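Local coordinates for protein aldehyde dehydrogenase (Staphylococcus aureus, PDB 6K10) that oxidises the aldehyde 4,4'-diaponeurosporen-4-al to 4,4'-diaponeurosporenoic acid, probably with NAD+ as acceptor, on the pathway to the carotenoid staphyloxanthin, at residues 221-226 against 368-373; 254-259 against 362-367; 374-379 against 398-403. The protein carries 1 engineered substitution. All coordinates share one frame; numbering follows the deposited sequence.

Contact 1: residues 221-226 against 368-373; sequences KSPVIV and PKPLSL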
loop_
_atom_site.group_PDB
_atom_site.type_symbol
_atom_site.label_atom_id
_atom_site.label_comp_id
_atom_site.label_asym_id
_atom_site.label_seq_id
_atom_site.Cartn_x
_atom_site.Cartn_y
_atom_site.Cartn_z
ATOM N N LYS A 221 2.551 -22.153 -2.417
ATOM C CA LYS A 221 1.832 -23.424 -2.515
ATOM C C LYS A 221 0.598 -23.320 -1.621
ATOM O O LYS A 221 0.703 -23.398 -0.393
ATOM C CB LYS A 221 2.741 -24.591 -2.132
ATOM C CG LYS A 221 3.937 -24.761 -3.078
ATOM C CD LYS A 221 4.946 -25.785 -2.571
ATOM C CE LYS A 221 4.383 -27.193 -2.595
ATOM N NZ LYS A 221 4.121 -27.669 -3.983
ATOM N N SER A 222 -0.568 -23.132 -2.242
ATOM C CA SER A 222 -1.809 -22.926 -1.501
ATOM C C SER A 222 -2.300 -24.244 -0.914
ATOM O O SER A 222 -2.581 -25.175 -1.672
ATOM C CB SER A 222 -2.873 -22.324 -2.412
ATOM O OG SER A 222 -2.473 -21.066 -2.933
ATOM N N PRO A 223 -2.423 -24.364 0.406
ATOM C CA PRO A 223 -2.872 -25.625 1.000
ATOM C C PRO A 223 -4.382 -25.736 1.100
ATOM O O PRO A 223 -5.094 -24.748 1.266
ATOM C CB PRO A 223 -2.241 -25.586 2.399
ATOM C CG PRO A 223 -2.191 -24.133 2.737
ATOM C CD PRO A 223 -2.012 -23.385 1.430
ATOM N N VAL A 224 -4.864 -26.968 0.986
ATOM C CA VAL A 224 -6.240 -27.315 1.324
ATOM C C VAL A 224 -6.180 -28.235 2.532
ATOM O O VAL A 224 -5.524 -29.283 2.483
ATOM C CB VAL A 224 -6.976 -27.996 0.155
ATOM C CG1 VAL A 224 -8.394 -28.400 0.565
ATOM C CG2 VAL A 224 -7.001 -27.093 -1.057
ATOM N N ILE A 225 -6.822 -27.831 3.627
ATOM C CA ILE A 225 -7.002 -28.695 4.788
ATOM C C ILE A 225 -8.374 -29.337 4.675
ATOM O O ILE A 225 -9.375 -28.638 4.475
ATOM C CB ILE A 225 -6.867 -27.923 6.114
ATOM C CG1 ILE A 225 -5.554 -27.152 6.176
ATOM C CG2 ILE A 225 -6.915 -28.889 7.288
ATOM C CD1 ILE A 225 -5.545 -26.018 7.192
ATOM N N VAL A 226 -8.417 -30.660 4.776
ATOM C CA VAL A 226 -9.656 -31.427 4.793
ATOM C C VAL A 226 -9.647 -32.191 6.108
ATOM O O VAL A 226 -8.913 -33.176 6.247
ATOM C CB VAL A 226 -9.773 -32.377 3.594
ATOM C CG1 VAL A 226 -11.050 -33.219 3.686
ATOM C CG2 VAL A 226 -9.717 -31.605 2.287
ATOM N N PRO A 368 6.367 -20.493 3.365
ATOM C CA PRO A 368 5.976 -19.102 3.100
ATOM C C PRO A 368 4.466 -18.933 3.083
ATOM O O PRO A 368 3.720 -19.839 2.706
ATOM C CB PRO A 368 6.584 -18.816 1.722
ATOM C CG PRO A 368 7.702 -19.778 1.594
ATOM C CD PRO A 368 7.274 -21.012 2.324
ATOM N N LYS A 369 4.021 -17.755 3.506
ATOM C CA LYS A 369 2.601 -17.437 3.529
ATOM C C LYS A 369 2.019 -17.550 2.125
ATOM O O LYS A 369 2.460 -16.828 1.219
ATOM C CB LYS A 369 2.379 -16.035 4.088
ATOM C CG LYS A 369 2.917 -15.846 5.497
ATOM C CD LYS A 369 2.747 -14.415 5.973
ATOM C CE LYS A 369 3.159 -14.265 7.430
ATOM N NZ LYS A 369 3.129 -12.842 7.863
ATOM N N PRO A 370 1.051 -18.431 1.897
ATOM C CA PRO A 370 0.565 -18.665 0.538
ATOM C C PRO A 370 -0.475 -17.636 0.116
ATOM O O PRO A 370 -1.102 -16.965 0.938
ATOM C CB PRO A 370 -0.049 -20.065 0.626
ATOM C CG PRO A 370 -0.536 -20.150 2.036
ATOM C CD PRO A 370 0.400 -19.316 2.881
ATOM N N LEU A 371 -0.645 -17.528 -1.205
ATOM C CA LEU A 371 -1.626 -16.596 -1.752
ATOM C C LEU A 371 -3.037 -16.972 -1.332
ATOM O O LEU A 371 -3.873 -16.097 -1.085
ATOM C CB LEU A 371 -1.518 -16.552 -3.276
ATOM C CG LEU A 371 -2.459 -15.594 -4.011
ATOM C CD1 LEU A 371 -2.526 -14.244 -3.328
ATOM C CD2 LEU A 371 -2.006 -15.430 -5.444
ATOM N N SER A 372 -3.325 -18.267 -1.246
ATOM C CA SER A 372 -4.639 -18.700 -0.809
ATOM C C SER A 372 -4.510 -19.886 0.133
ATOM O O SER A 372 -3.494 -20.583 0.160
ATOM C CB SER A 372 -5.551 -19.043 -1.995
ATOM O OG SER A 372 -5.121 -20.213 -2.656
ATOM N N LEU A 373 -5.555 -20.084 0.932
ATOM C CA LEU A 373 -5.683 -21.249 1.794
ATOM C C LEU A 373 -7.146 -21.658 1.825
ATOM O O LEU A 373 -8.033 -20.804 1.841
ATOM C CB LEU A 373 -5.180 -20.977 3.216
ATOM C CG LEU A 373 -5.269 -22.134 4.225
ATOM C CD1 LEU A 373 -4.078 -22.130 5.170
ATOM C CD2 LEU A 373 -6.572 -22.076 5.018
HETATM O O HOH W 1 3.582 -20.683 -0.016
HETATM O O HOH W 2 0.100 -19.795 -2.825
#

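Contact 2: residues 254-259 against 362-367; sequences PDYILV and AFIHQR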
loop_
_atom_site.group_PDB
_atom_site.type_symbol
_atom_site.label_atom_id
_atom_site.label_comp_id
_atom_site.label_asym_id
_atom_site.label_seq_id
_atom_site.Cartn_x
_atom_site.Cartn_y
_atom_site.Cartn_z
ATOM N N PRO A 254 -5.676 -25.047 -5.566
ATOM C CA PRO A 254 -5.163 -25.983 -4.559
ATOM C C PRO A 254 -3.835 -26.570 -5.006
ATOM O O PRO A 254 -3.758 -27.278 -6.014
ATOM C CB PRO A 254 -6.261 -27.048 -4.491
ATOM C CG PRO A 254 -7.505 -26.278 -4.791
ATOM C CD PRO A 254 -7.099 -25.293 -5.865
ATOM N N ASP A 255 -2.771 -26.237 -4.277
ATOM C CA ASP A 255 -1.489 -26.833 -4.621
ATOM C C ASP A 255 -1.370 -28.244 -4.057
ATOM O O ASP A 255 -1.065 -29.184 -4.796
ATOM C CB ASP A 255 -0.335 -25.956 -4.127
ATOM C CG ASP A 255 1.016 -26.461 -4.600
ATOM O OD1 ASP A 255 1.575 -27.379 -3.961
ATOM O OD2 ASP A 255 1.507 -25.950 -5.633
ATOM N N TYR A 256 -1.625 -28.412 -2.762
ATOM C CA TYR A 256 -1.546 -29.714 -2.115
ATOM C C TYR A 256 -2.641 -29.826 -1.067
ATOM O O TYR A 256 -3.244 -28.832 -0.662
ATOM C CB TYR A 256 -0.158 -29.950 -1.491
ATOM C CG TYR A 256 0.191 -28.977 -0.382
ATOM C CD1 TYR A 256 0.823 -27.773 -0.663
ATOM C CD2 TYR A 256 -0.095 -29.271 0.948
ATOM C CE1 TYR A 256 1.150 -26.882 0.339
ATOM C CE2 TYR A 256 0.229 -28.384 1.963
ATOM C CZ TYR A 256 0.852 -27.191 1.652
ATOM O OH TYR A 256 1.178 -26.304 2.653
ATOM N N ILE A 257 -2.881 -31.057 -0.620
ATOM C CA ILE A 257 -3.935 -31.359 0.339
ATOM C C ILE A 257 -3.306 -31.910 1.614
ATOM O O ILE A 257 -2.438 -32.788 1.557
ATOM C CB ILE A 257 -4.960 -32.353 -0.241
ATOM C CG1 ILE A 257 -5.592 -31.784 -1.515
ATOM C CG2 ILE A 257 -6.027 -32.710 0.804
ATOM C CD1 ILE A 257 -6.819 -32.544 -2.022
ATOM N N LEU A 258 -3.728 -31.372 2.755
ATOM C CA LEU A 258 -3.484 -31.952 4.071
ATOM C C LEU A 258 -4.826 -32.490 4.541
ATOM O O LEU A 258 -5.725 -31.708 4.872
ATOM C CB LEU A 258 -2.935 -30.910 5.044
ATOM C CG LEU A 258 -1.492 -30.451 4.851
ATOM C CD1 LEU A 258 -1.270 -29.158 5.609
ATOM C CD2 LEU A 258 -0.498 -31.515 5.307
ATOM N N VAL A 259 -4.978 -33.814 4.533
ATOM C CA VAL A 259 -6.236 -34.457 4.895
ATOM C C VAL A 259 -6.023 -35.279 6.158
ATOM O O VAL A 259 -4.972 -35.903 6.333
ATOM C CB VAL A 259 -6.786 -35.337 3.746
ATOM C CG1 VAL A 259 -5.839 -36.489 3.409
ATOM C CG2 VAL A 259 -8.181 -35.862 4.079
ATOM N N ALA A 362 1.076 -26.353 11.904
ATOM C CA ALA A 362 2.531 -26.274 11.983
ATOM C C ALA A 362 3.179 -26.476 10.617
ATOM O O ALA A 362 4.096 -25.735 10.243
ATOM C CB ALA A 362 3.052 -27.311 12.977
ATOM N N PHE A 363 2.712 -27.475 9.864
ATOM C CA PHE A 363 3.225 -27.722 8.519
ATOM C C PHE A 363 3.111 -26.475 7.649
ATOM O O PHE A 363 4.076 -26.067 6.993
ATOM C CB PHE A 363 2.465 -28.893 7.888
ATOM C CG PHE A 363 3.037 -29.359 6.570
ATOM C CD1 PHE A 363 2.695 -28.731 5.381
ATOM C CD2 PHE A 363 3.897 -30.444 6.519
ATOM C CE1 PHE A 363 3.213 -29.165 4.175
ATOM C CE2 PHE A 363 4.417 -30.883 5.314
ATOM C CZ PHE A 363 4.074 -30.243 4.142
ATOM N N ILE A 364 1.929 -25.856 7.633
ATOM C CA ILE A 364 1.701 -24.693 6.778
ATOM C C ILE A 364 2.501 -23.491 7.274
ATOM O O ILE A 364 3.049 -22.720 6.475
ATOM C CB ILE A 364 0.191 -24.387 6.692
ATOM C CG1 ILE A 364 -0.550 -25.558 6.047
ATOM C CG2 ILE A 364 -0.074 -23.084 5.937
ATOM C CD1 ILE A 364 -2.053 -25.541 6.271
ATOM N N HIS A 365 2.595 -23.319 8.595
ATOM C CA HIS A 365 3.308 -22.172 9.143
ATOM C C HIS A 365 4.818 -22.266 8.937
ATOM O O HIS A 365 5.503 -21.241 9.013
ATOM C CB HIS A 365 2.987 -22.022 10.633
ATOM C CG HIS A 365 3.233 -20.645 11.168
ATOM N ND1 HIS A 365 4.493 -20.174 11.467
ATOM C CD2 HIS A 365 2.378 -19.631 11.446
ATOM C CE1 HIS A 365 4.403 -18.933 11.911
ATOM N NE2 HIS A 365 3.130 -18.580 11.908
ATOM N N GLN A 366 5.351 -23.462 8.673
ATOM C CA GLN A 366 6.777 -23.607 8.393
ATOM C C GLN A 366 7.161 -23.124 7.002
ATOM O O GLN A 366 8.356 -22.969 6.729
ATOM C CB GLN A 366 7.206 -25.067 8.545
ATOM C CG GLN A 366 7.216 -25.579 9.970
ATOM C CD GLN A 366 8.015 -26.858 10.118
ATOM O OE1 GLN A 366 7.975 -27.732 9.252
ATOM N NE2 GLN A 366 8.743 -26.975 11.222
ATOM N N ARG A 367 6.195 -22.896 6.129
ATOM C CA ARG A 367 6.410 -22.529 4.741
ATOM C C ARG A 367 5.970 -21.090 4.495
ATOM O O ARG A 367 5.292 -20.483 5.332
ATOM C CB ARG A 367 5.648 -23.501 3.831
ATOM C CG ARG A 367 6.155 -24.933 3.945
ATOM C CD ARG A 367 5.186 -25.941 3.356
ATOM N NE ARG A 367 5.803 -27.258 3.231
ATOM C CZ ARG A 367 6.369 -27.720 2.119
ATOM N NH1 ARG A 367 6.907 -28.932 2.104
ATOM N NH2 ARG A 367 6.395 -26.974 1.022
#

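Contact 3: residues 374-379 against 398-403; sequences YLFSED and NDTLMH. With EDO (1,2-ethanediol), chain B.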
loop_
_atom_site.group_PDB
_atom_site.type_symbol
_atom_site.label_atom_id
_atom_site.label_comp_id
_atom_site.label_asym_id
_atom_site.label_seq_id
_atom_site.Cartn_x
_atom_site.Cartn_y
_atom_site.Cartn_z
ATOM N N TYR A 374 -7.388 -22.966 1.846
ATOM C CA TYR A 374 -8.739 -23.499 1.892
ATOM C C TYR A 374 -8.855 -24.504 3.025
ATOM O O TYR A 374 -7.930 -25.277 3.282
ATOM C CB TYR A 374 -9.122 -24.139 0.558
ATOM C CG TYR A 374 -8.850 -23.235 -0.623
ATOM C CD1 TYR A 374 -9.666 -22.146 -0.886
ATOM C CD2 TYR A 374 -7.763 -23.461 -1.464
ATOM C CE1 TYR A 374 -9.417 -21.303 -1.958
ATOM C CE2 TYR A 374 -7.509 -22.627 -2.538
ATOM C CZ TYR A 374 -8.337 -21.553 -2.782
ATOM O OH TYR A 374 -8.081 -20.727 -3.853
ATOM N N LEU A 375 -9.995 -24.476 3.707
ATOM C CA LEU A 375 -10.306 -25.424 4.765
ATOM C C LEU A 375 -11.679 -26.015 4.509
ATOM O O LEU A 375 -12.646 -25.274 4.315
ATOM C CB LEU A 375 -10.272 -24.763 6.146
ATOM C CG LEU A 375 -10.874 -25.617 7.266
ATOM C CD1 LEU A 375 -10.025 -26.854 7.523
ATOM C CD2 LEU A 375 -11.043 -24.806 8.535
ATOM N N PHE A 376 -11.758 -27.341 4.501
ATOM C CA PHE A 376 -13.025 -28.051 4.410
ATOM C C PHE A 376 -13.302 -28.688 5.760
ATOM O O PHE A 376 -12.542 -29.554 6.213
ATOM C CB PHE A 376 -13.011 -29.088 3.285
ATOM C CG PHE A 376 -13.124 -28.475 1.920
ATOM C CD1 PHE A 376 -11.994 -28.051 1.246
ATOM C CD2 PHE A 376 -14.363 -28.278 1.334
ATOM C CE1 PHE A 376 -12.094 -27.464 -0.004
ATOM C CE2 PHE A 376 -14.468 -27.694 0.085
ATOM C CZ PHE A 376 -13.332 -27.286 -0.585
ATOM N N SER A 377 -14.373 -28.232 6.404
ATOM C CA SER A 377 -14.699 -28.617 7.766
ATOM C C SER A 377 -16.132 -28.218 8.052
ATOM O O SER A 377 -16.626 -27.224 7.516
ATOM C CB SER A 377 -13.750 -27.951 8.773
ATOM O OG SER A 377 -14.090 -28.284 10.112
ATOM N N GLU A 378 -16.792 -29.010 8.892
ATOM C CA GLU A 378 -18.075 -28.645 9.466
ATOM C C GLU A 378 -17.931 -28.189 10.910
ATOM O O GLU A 378 -18.936 -27.945 11.588
ATOM C CB GLU A 378 -19.045 -29.823 9.361
ATOM C CG GLU A 378 -19.271 -30.300 7.931
ATOM C CD GLU A 378 -19.858 -29.221 7.050
ATOM O OE1 GLU A 378 -20.665 -28.424 7.568
ATOM O OE2 GLU A 378 -19.516 -29.170 5.849
ATOM N N ASP A 379 -16.696 -28.063 11.384
ATOM C CA ASP A 379 -16.390 -27.714 12.768
ATOM C C ASP A 379 -16.092 -26.218 12.820
ATOM O O ASP A 379 -15.019 -25.770 12.407
ATOM C CB ASP A 379 -15.223 -28.562 13.270
ATOM C CG ASP A 379 -14.751 -28.176 14.664
ATOM O OD1 ASP A 379 -15.360 -27.300 15.315
ATOM O OD2 ASP A 379 -13.756 -28.775 15.119
ATOM N N ASN A 398 -14.881 -24.296 2.955
ATOM C CA ASN A 398 -15.771 -25.194 2.214
ATOM C C ASN A 398 -15.967 -24.741 0.766
ATOM O O ASN A 398 -17.043 -24.902 0.186
ATOM C CB ASN A 398 -17.115 -25.358 2.929
ATOM C CG ASN A 398 -17.005 -26.204 4.184
ATOM O OD1 ASN A 398 -16.110 -27.041 4.302
ATOM N ND2 ASN A 398 -17.922 -25.997 5.128
ATOM N N ASP A 399 -14.911 -24.186 0.171
ATOM C CA ASP A 399 -14.892 -23.861 -1.250
ATOM C C ASP A 399 -13.443 -23.634 -1.655
ATOM O O ASP A 399 -12.545 -23.596 -0.812
ATOM C CB ASP A 399 -15.746 -22.627 -1.567
ATOM C CG ASP A 399 -16.309 -22.647 -2.979
ATOM O OD1 ASP A 399 -16.020 -23.605 -3.728
ATOM O OD2 ASP A 399 -17.030 -21.694 -3.344
ATOM N N THR A 400 -13.219 -23.502 -2.962
ATOM C CA THR A 400 -11.927 -23.060 -3.472
ATOM C C THR A 400 -12.146 -22.066 -4.603
ATOM O O THR A 400 -13.177 -22.092 -5.281
ATOM C CB THR A 400 -11.034 -24.219 -3.976
ATOM O OG1 THR A 400 -11.541 -24.730 -5.215
ATOM C CG2 THR A 400 -10.941 -25.352 -2.951
ATOM N N LEU A 401 -11.173 -21.165 -4.765
ATOM C CA LEU A 401 -11.055 -20.255 -5.905
ATOM C C LEU A 401 -12.075 -19.117 -5.910
ATOM O O LEU A 401 -11.734 -17.991 -6.286
ATOM C CB LEU A 401 -11.136 -21.044 -7.219
ATOM C CG LEU A 401 -11.163 -20.269 -8.540
ATOM C CD1 LEU A 401 -9.811 -19.645 -8.837
ATOM C CD2 LEU A 401 -11.580 -21.185 -9.677
ATOM N N MET A 402 -13.314 -19.378 -5.481
ATOM C CA MET A 402 -14.404 -18.430 -5.706
ATOM C C MET A 402 -14.298 -17.144 -4.890
ATOM O O MET A 402 -15.078 -16.218 -5.143
ATOM C CB MET A 402 -15.754 -19.095 -5.427
ATOM C CG MET A 402 -16.130 -20.184 -6.422
ATOM S SD MET A 402 -15.921 -19.668 -8.141
ATOM C CE MET A 402 -17.312 -18.559 -8.353
ATOM N N HIS A 403 -13.373 -17.043 -3.931
ATOM C CA HIS A 403 -13.234 -15.775 -3.220
ATOM C C HIS A 403 -12.700 -14.670 -4.126
ATOM O O HIS A 403 -12.806 -13.490 -3.774
ATOM C CB HIS A 403 -12.343 -15.936 -1.983
ATOM C CG HIS A 403 -10.931 -16.337 -2.284
ATOM N ND1 HIS A 403 -10.607 -17.525 -2.903
ATOM C CD2 HIS A 403 -9.756 -15.713 -2.030
ATOM C CE1 HIS A 403 -9.295 -17.612 -3.026
ATOM N NE2 HIS A 403 -8.755 -16.525 -2.505
HETATM C C1 EDO B . -21.882 -26.339 5.766
HETATM O O1 EDO B . -20.505 -26.017 5.545
HETATM C C2 EDO B . -22.361 -25.720 7.070
HETATM O O2 EDO B . -23.633 -25.106 6.845
HETATM O O HOH W 3 -17.159 -29.617 4.913
#

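Contact 1: residues 221-226 against 368-373
Strand 223-226 and the start of strand 372-376 run parallel as neighbours in one sheet, with Ser222 facing Ser372 and Pro223 facing Leu373. The regular backbone bonds of this pairing run from Pro223 and Ile225 to Tyr374; Pro223, lacking an amide hydrogen, can only accept. A weak CA-H...O contact supplements them, Leu373 CA lying 3.6 Å from Pro223 O. The polar link is made by two small hydroxyls, Ser222 OG and Ser372 OG, hydrogen-bonded at 2.8 Å. Ser372 can reach across because its OG stands between its own backbone N and carbonyl carbon (chi1 69°), and that oxygen also has weak bonds to Val252 O and Tyr374 OH.

The two strands belong to the parallel part of the catalytic domain sheet of the aldehyde dehydrogenase fold, and the loop leading into the second strand skirts the active site: between nearest side-chain atoms, Leu371 is about 3 Å from Ser251, the engineered residue at a predicted active-site position, and about 4 Å from Glu217, the other predicted active-site residue. Two waters bridge the chains where they diverge. One accepts from Lys221 N and donates to Pro368 O, while the other links Ser222 OG with Leu371 N, each contact of this second water being 2.9 Å long.

Compact, rigid rings suit the apolar side. Pro223 CD meets Pro370 CG at 3.6 Å, the two side chains crossing at about a right angle, and Pro223 CG receives Leu373 CD1 at 3.7 Å.

Contact 2: residues 254-259 against 362-367
The rings of Tyr256 and Phe363 meet obliquely, their planes at 64° and their centroids 5.9 Å apart. Over one face of the Phe363 ring, displaced toward its rim, lies Leu258 CD2, and at the edge of that ring, in its plane, sits Tyr256 OH. The Tyr256 ring has Leu258 CG and Asp255 OD1 at its edge, both from its own segment; Asp255 OD1 forms a salt bridge with Lys221. The closest approach of the two rings is Tyr256 CE2 to Phe363 CE1, 3.8 Å.

Phe363 has CG turned away from its backbone N (chi1 -172°), and its side chain starts out toward the strand, which lets a long flat group span the gap: Leu258 CA and Phe363 CA, the nearest pair of CA atoms, are 9.1 Å apart. Leucine and isoleucine fill in beside the rings: Leu258 CD1 touches Ile364 CG1 at 3.7 Å, the two side chains running antiparallel alongside one another. Arg367 lends only its aliphatic part, CD lying 4.1 Å from Tyr256 OH, while its guanidinium group reaches on to Met340 O through NH2.

Tyr256 and Leu258 are alternate residues of strand 256-260 and therefore present their side chains on the same side of the sheet. Helix 357-365 lies against that side, also touching strand 223-226 through Ile364: this is the helix-on-sheet packing of a layered alpha/beta domain, away from the predicted active-site residues.

Contact 3: residues 374-379 against 398-403
At the end of strand 372-376, the loop that follows strand 394-397 continues the neighbouring edge of the parallel sheet. Asn398 N donates to Leu375 O at 2.8 Å, nearly straight at 167°. Asparagine suits the next step because its amide both accepts and donates: Ser377 N gives to Asn398 OD1, and Asn398 ND2 to Ser377 O, each at 3.0 Å. With CG opposite the carbonyl carbon (chi1 -72°), the side chain folds back onto the strand though it starts out away from it. A water donates to Asn398 OD1 and Glu378 OE2, the latter also hydrogen-bonded to Thr442 of the second subunit; an ethanediol, probably from the crystallisation liquor, lies against the Asn398 amide and bonds weakly to Glu378 OE2. Ser377 OG, hydrogen-bonded to Asp227, closes an ST turn by accepting from Asp379 N.

The Tyr374 ring offers its face to Thr400, whose CB stands 3.8 Å above the centre in a CH-pi contact. Thr400 CG2, 3.8 Å from both Tyr374 CG and Phe376 CE1, sits between the two rings, at the edge of the second. Tyr374 OH, hydrogen-bonded to Val252 O, is at the edge of the His403 ring, near its plane.

The Asn398 side chain extends the pairing by one residue, meeting both N-H and C=O of Ser377 just past strand 394-397, whereas the buried carbonyl of Asp399 has no polar partner in the model.

Going from the N terminus, the chain first lays down strand 223-226, then strand 256-260 beside it, and much later helix 357-365 and strand 372-376. Contact 2 closes a loop of about a hundred residues between 254-259 and 362-367, and this loop lies wholly within the longer one that contact 1 closes between 221-226 and 368-373. Contact 3 follows in series, closing a short loop around helix 380-389. Contacts 1 and 3 share strand 372-376, whose two neighbours in the sheet are thereby joined. The salt bridge of Lys221 with Asp255 ties contact 1 to contact 2, and Pro254 packs on Thr400, linking contact 2 to contact 3.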